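Local coordinates for protein 3-carboxy-cis,cis-muconate cycloisomerase (Acinetobacter calcoaceticus, PDB 1Q5N) that belongs to the largely helical fumarase/aspartase-like lyase superfamily and assembles as a tetramer of identical subunits, at residues A[127-132]-A[182-187]. Numbering follows the deposited sequence.
Sequences AIVQNQ and DRINAI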
ATOM      1  N   ALA A 127      -7.234 -25.242  -4.696  1.00 32.73           N
ATOM      2  CA  ALA A 127      -7.603 -26.275  -5.665  1.00 33.14           C
ATOM      3  C   ALA A 127      -8.453 -25.606  -6.742  1.00 32.67           C
ATOM      4  O   ALA A 127      -8.241 -25.818  -7.921  1.00 33.27           O
ATOM      5  CB  ALA A 127      -8.421 -27.461  -4.965  1.00 27.10           C
ATOM      6  N   ILE A 128      -9.423 -24.801  -6.331  1.00 33.92           N
ATOM      7  CA  ILE A 128     -10.256 -24.101  -7.297  1.00 34.25           C
ATOM      8  C   ILE A 128      -9.434 -23.112  -8.130  1.00 35.84           C
ATOM      9  O   ILE A 128      -9.549 -23.121  -9.354  1.00 37.51           O
ATOM     10  CB  ILE A 128     -11.386 -23.337  -6.610  1.00 34.95           C
ATOM     11  CG1 ILE A 128     -12.399 -24.328  -6.064  1.00 35.46           C
ATOM     12  CG2 ILE A 128     -12.094 -22.375  -7.608  1.00 32.96           C
ATOM     13  CD1 ILE A 128     -13.383 -23.653  -5.159  1.00 37.06           C
ATOM     14  N   VAL A 129      -8.586 -22.289  -7.496  1.00 34.93           N
ATOM     15  CA  VAL A 129      -7.789 -21.311  -8.235  1.00 33.44           C
ATOM     16  C   VAL A 129      -6.853 -22.024  -9.197  1.00 33.73           C
ATOM     17  O   VAL A 129      -6.676 -21.594 -10.349  1.00 33.44           O
ATOM     18  CB  VAL A 129      -6.965 -20.398  -7.268  1.00 34.20           C
ATOM     19  CG1 VAL A 129      -5.820 -19.726  -8.007  1.00 31.70           C
ATOM     20  CG2 VAL A 129      -7.868 -19.358  -6.665  1.00 33.53           C
ATOM     21  N   GLN A 130      -6.271 -23.133  -8.746  1.00 33.64           N
ATOM     22  CA  GLN A 130      -5.341 -23.857  -9.603  1.00 33.67           C
ATOM     23  C   GLN A 130      -6.091 -24.392 -10.830  1.00 34.74           C
ATOM     24  O   GLN A 130      -5.614 -24.327 -11.964  1.00 34.63           O
ATOM     25  CB  GLN A 130      -4.687 -25.015  -8.847  1.00 34.21           C
ATOM     26  CG  GLN A 130      -3.829 -25.878  -9.749  1.00 35.75           C
ATOM     27  CD  GLN A 130      -2.867 -26.755  -8.993  1.00 42.45           C
ATOM     28  OE1 GLN A 130      -3.099 -27.127  -7.834  1.00 42.06           O
ATOM     29  NE2 GLN A 130      -1.754 -27.106  -9.655  1.00 46.34           N
ATOM     30  N   ASN A 131      -7.280 -24.914 -10.607  1.00 34.36           N
ATOM     31  CA  ASN A 131      -8.001 -25.414 -11.734  1.00 36.25           C
ATOM     32  C   ASN A 131      -8.380 -24.257 -12.695  1.00 35.06           C
ATOM     33  O   ASN A 131      -8.374 -24.446 -13.906  1.00 34.59           O
ATOM     34  CB  ASN A 131      -9.239 -26.175 -11.275  1.00 38.00           C
ATOM     35  CG  ASN A 131      -9.965 -26.812 -12.440  1.00 45.81           C
ATOM     36  OD1 ASN A 131     -11.158 -26.563 -12.645  1.00 49.34           O
ATOM     37  ND2 ASN A 131      -9.239 -27.625 -13.249  1.00 47.46           N
ATOM     38  N   GLN A 132      -8.702 -23.076 -12.170  1.00 33.51           N
ATOM     39  CA  GLN A 132      -9.025 -21.942 -13.046  1.00 33.42           C
ATOM     40  C   GLN A 132      -7.785 -21.571 -13.862  1.00 33.17           C
ATOM     41  O   GLN A 132      -7.863 -21.343 -15.050  1.00 32.81           O
ATOM     42  CB  GLN A 132      -9.445 -20.740 -12.241  1.00 33.57           C
ATOM     43  CG  GLN A 132     -10.743 -20.921 -11.500  1.00 32.99           C
ATOM     44  CD  GLN A 132     -11.047 -19.691 -10.650  1.00 35.46           C
ATOM     45  OE1 GLN A 132     -10.298 -19.388  -9.735  1.00 36.04           O
ATOM     46  NE2 GLN A 132     -12.134 -18.978 -10.956  1.00 35.10           N
ATOM     47  N   ASP A 182       3.418 -23.484 -11.929  1.00 31.92           N
ATOM     48  CA  ASP A 182       4.606 -23.963 -11.276  1.00 32.64           C
ATOM     49  C   ASP A 182       4.721 -23.399  -9.846  1.00 33.93           C
ATOM     50  O   ASP A 182       5.115 -24.112  -8.899  1.00 34.13           O
ATOM     51  CB  ASP A 182       5.859 -23.569 -12.058  1.00 33.79           C
ATOM     52  CG  ASP A 182       6.001 -24.305 -13.421  1.00 37.30           C
ATOM     53  OD1 ASP A 182       5.309 -25.324 -13.674  1.00 38.66           O
ATOM     54  OD2 ASP A 182       6.841 -23.845 -14.241  1.00 38.49           O
ATOM     55  N   ARG A 183       4.418 -22.111  -9.699  1.00 31.69           N
ATOM     56  CA  ARG A 183       4.504 -21.478  -8.391  1.00 31.65           C
ATOM     57  C   ARG A 183       3.541 -22.118  -7.399  1.00 30.58           C
ATOM     58  O   ARG A 183       3.913 -22.384  -6.260  1.00 29.25           O
ATOM     59  CB  ARG A 183       4.181 -19.998  -8.493  1.00 29.30           C
ATOM     60  CG  ARG A 183       5.290 -19.194  -9.098  1.00 29.36           C
ATOM     61  CD  ARG A 183       4.854 -17.722  -9.252  1.00 28.89           C
ATOM     62  NE  ARG A 183       5.885 -17.013  -9.995  1.00 31.70           N
ATOM     63  CZ  ARG A 183       5.699 -16.494 -11.210  1.00 31.05           C
ATOM     64  NH1 ARG A 183       4.510 -16.591 -11.818  1.00 27.61           N
ATOM     65  NH2 ARG A 183       6.723 -15.901 -11.823  1.00 30.04           N
ATOM     66  N   ILE A 184       2.320 -22.369  -7.853  1.00 31.31           N
ATOM     67  CA  ILE A 184       1.316 -22.990  -7.000  1.00 35.04           C
ATOM     68  C   ILE A 184       1.806 -24.393  -6.536  1.00 37.91           C
ATOM     69  O   ILE A 184       1.764 -24.697  -5.348  1.00 39.41           O
ATOM     70  CB  ILE A 184      -0.037 -23.126  -7.732  1.00 33.54           C
ATOM     71  CG1 ILE A 184      -0.691 -21.750  -7.838  1.00 33.77           C
ATOM     72  CG2 ILE A 184      -0.926 -24.152  -7.013  1.00 32.67           C
ATOM     73  CD1 ILE A 184      -2.022 -21.724  -8.517  1.00 33.37           C
ATOM     74  N   ASN A 185       2.311 -25.212  -7.460  1.00 37.83           N
ATOM     75  CA  ASN A 185       2.747 -26.539  -7.073  1.00 38.97           C
ATOM     76  C   ASN A 185       3.935 -26.499  -6.139  1.00 38.42           C
ATOM     77  O   ASN A 185       4.015 -27.320  -5.236  1.00 38.92           O
ATOM     78  CB  ASN A 185       3.076 -27.418  -8.305  1.00 39.37           C
ATOM     79  CG  ASN A 185       1.812 -27.890  -9.026  1.00 42.94           C
ATOM     80  OD1 ASN A 185       0.824 -28.300  -8.388  1.00 41.52           O
ATOM     81  ND2 ASN A 185       1.831 -27.824 -10.359  1.00 43.30           N
ATOM     82  N   ALA A 186       4.856 -25.564  -6.364  1.00 36.83           N
ATOM     83  CA  ALA A 186       6.039 -25.465  -5.534  1.00 35.52           C
ATOM     84  C   ALA A 186       5.833 -25.029  -4.079  1.00 36.20           C
ATOM     85  O   ALA A 186       6.680 -25.306  -3.269  1.00 39.11           O
ATOM     86  CB  ALA A 186       7.039 -24.536  -6.187  1.00 35.40           C
ATOM     87  N   ILE A 187       4.740 -24.358  -3.729  1.00 35.43           N
ATOM     88  CA  ILE A 187       4.557 -23.915  -2.341  1.00 34.62           C
ATOM     89  C   ILE A 187       3.701 -24.863  -1.500  1.00 33.64           C
ATOM     90  O   ILE A 187       3.684 -24.782  -0.268  1.00 33.20           O
ATOM     91  CB  ILE A 187       3.860 -22.499  -2.261  1.00 32.42           C
ATOM     92  CG1 ILE A 187       2.399 -22.602  -2.724  1.00 30.77           C
ATOM     93  CG2 ILE A 187       4.602 -21.502  -3.094  1.00 32.46           C
ATOM     94  CD1 ILE A 187       1.621 -21.338  -2.410  1.00 36.27           C
TER
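The carboxamide oxygen OD1 of N185 is gripped by two donors: the side-chain amide of Q130 across the helix interface and the ammonium group of K188, three residues further along the same helix as N185. The bond from Q130 NE2 to N185 OD1 measures 3.1 Å and is fairly straight, with an N-H...O angle of 159°. It is well placed for the donor, because OD1 lies close to the amide plane of Q130, but less so for the acceptor, since NE2 sits above the carbonyl plane of N185. The two amide planes are 53° apart, and the side chains meet at about a right angle. Q130 spans the gap by stretching: CG is anti to the backbone N and the chain stays extended beyond it. K188 also donates to Q130 OE1, so one lysine links both amide oxygens and should fix the rotation of the Q130 amide.

Beside this polar bridge, I184 packs against the Q130 side chain. Its methyl CG2 rests 3.8 Å from both OE1 and CD of Q130, while the other branch of I184 carries CD1 to within 4.1 Å of Q130 CA. The same CD1 meets V129 CG1 at 4.3 Å, a loose apolar touch. The polar pair Q130 and N185 is more exposed, whereas V129 and I184 are buried.

The helices run nearly antiparallel, at 151°, with their local axes 10.9 Å apart, a wide spacing bridged chiefly by the long Q130 side chain. Helices 110-146 and 166-191 belong to the long helical bundle of this lyase fold; I184 also packs on V243 and I247 of helix 235-261, and V129 on L342 of helix 323-351.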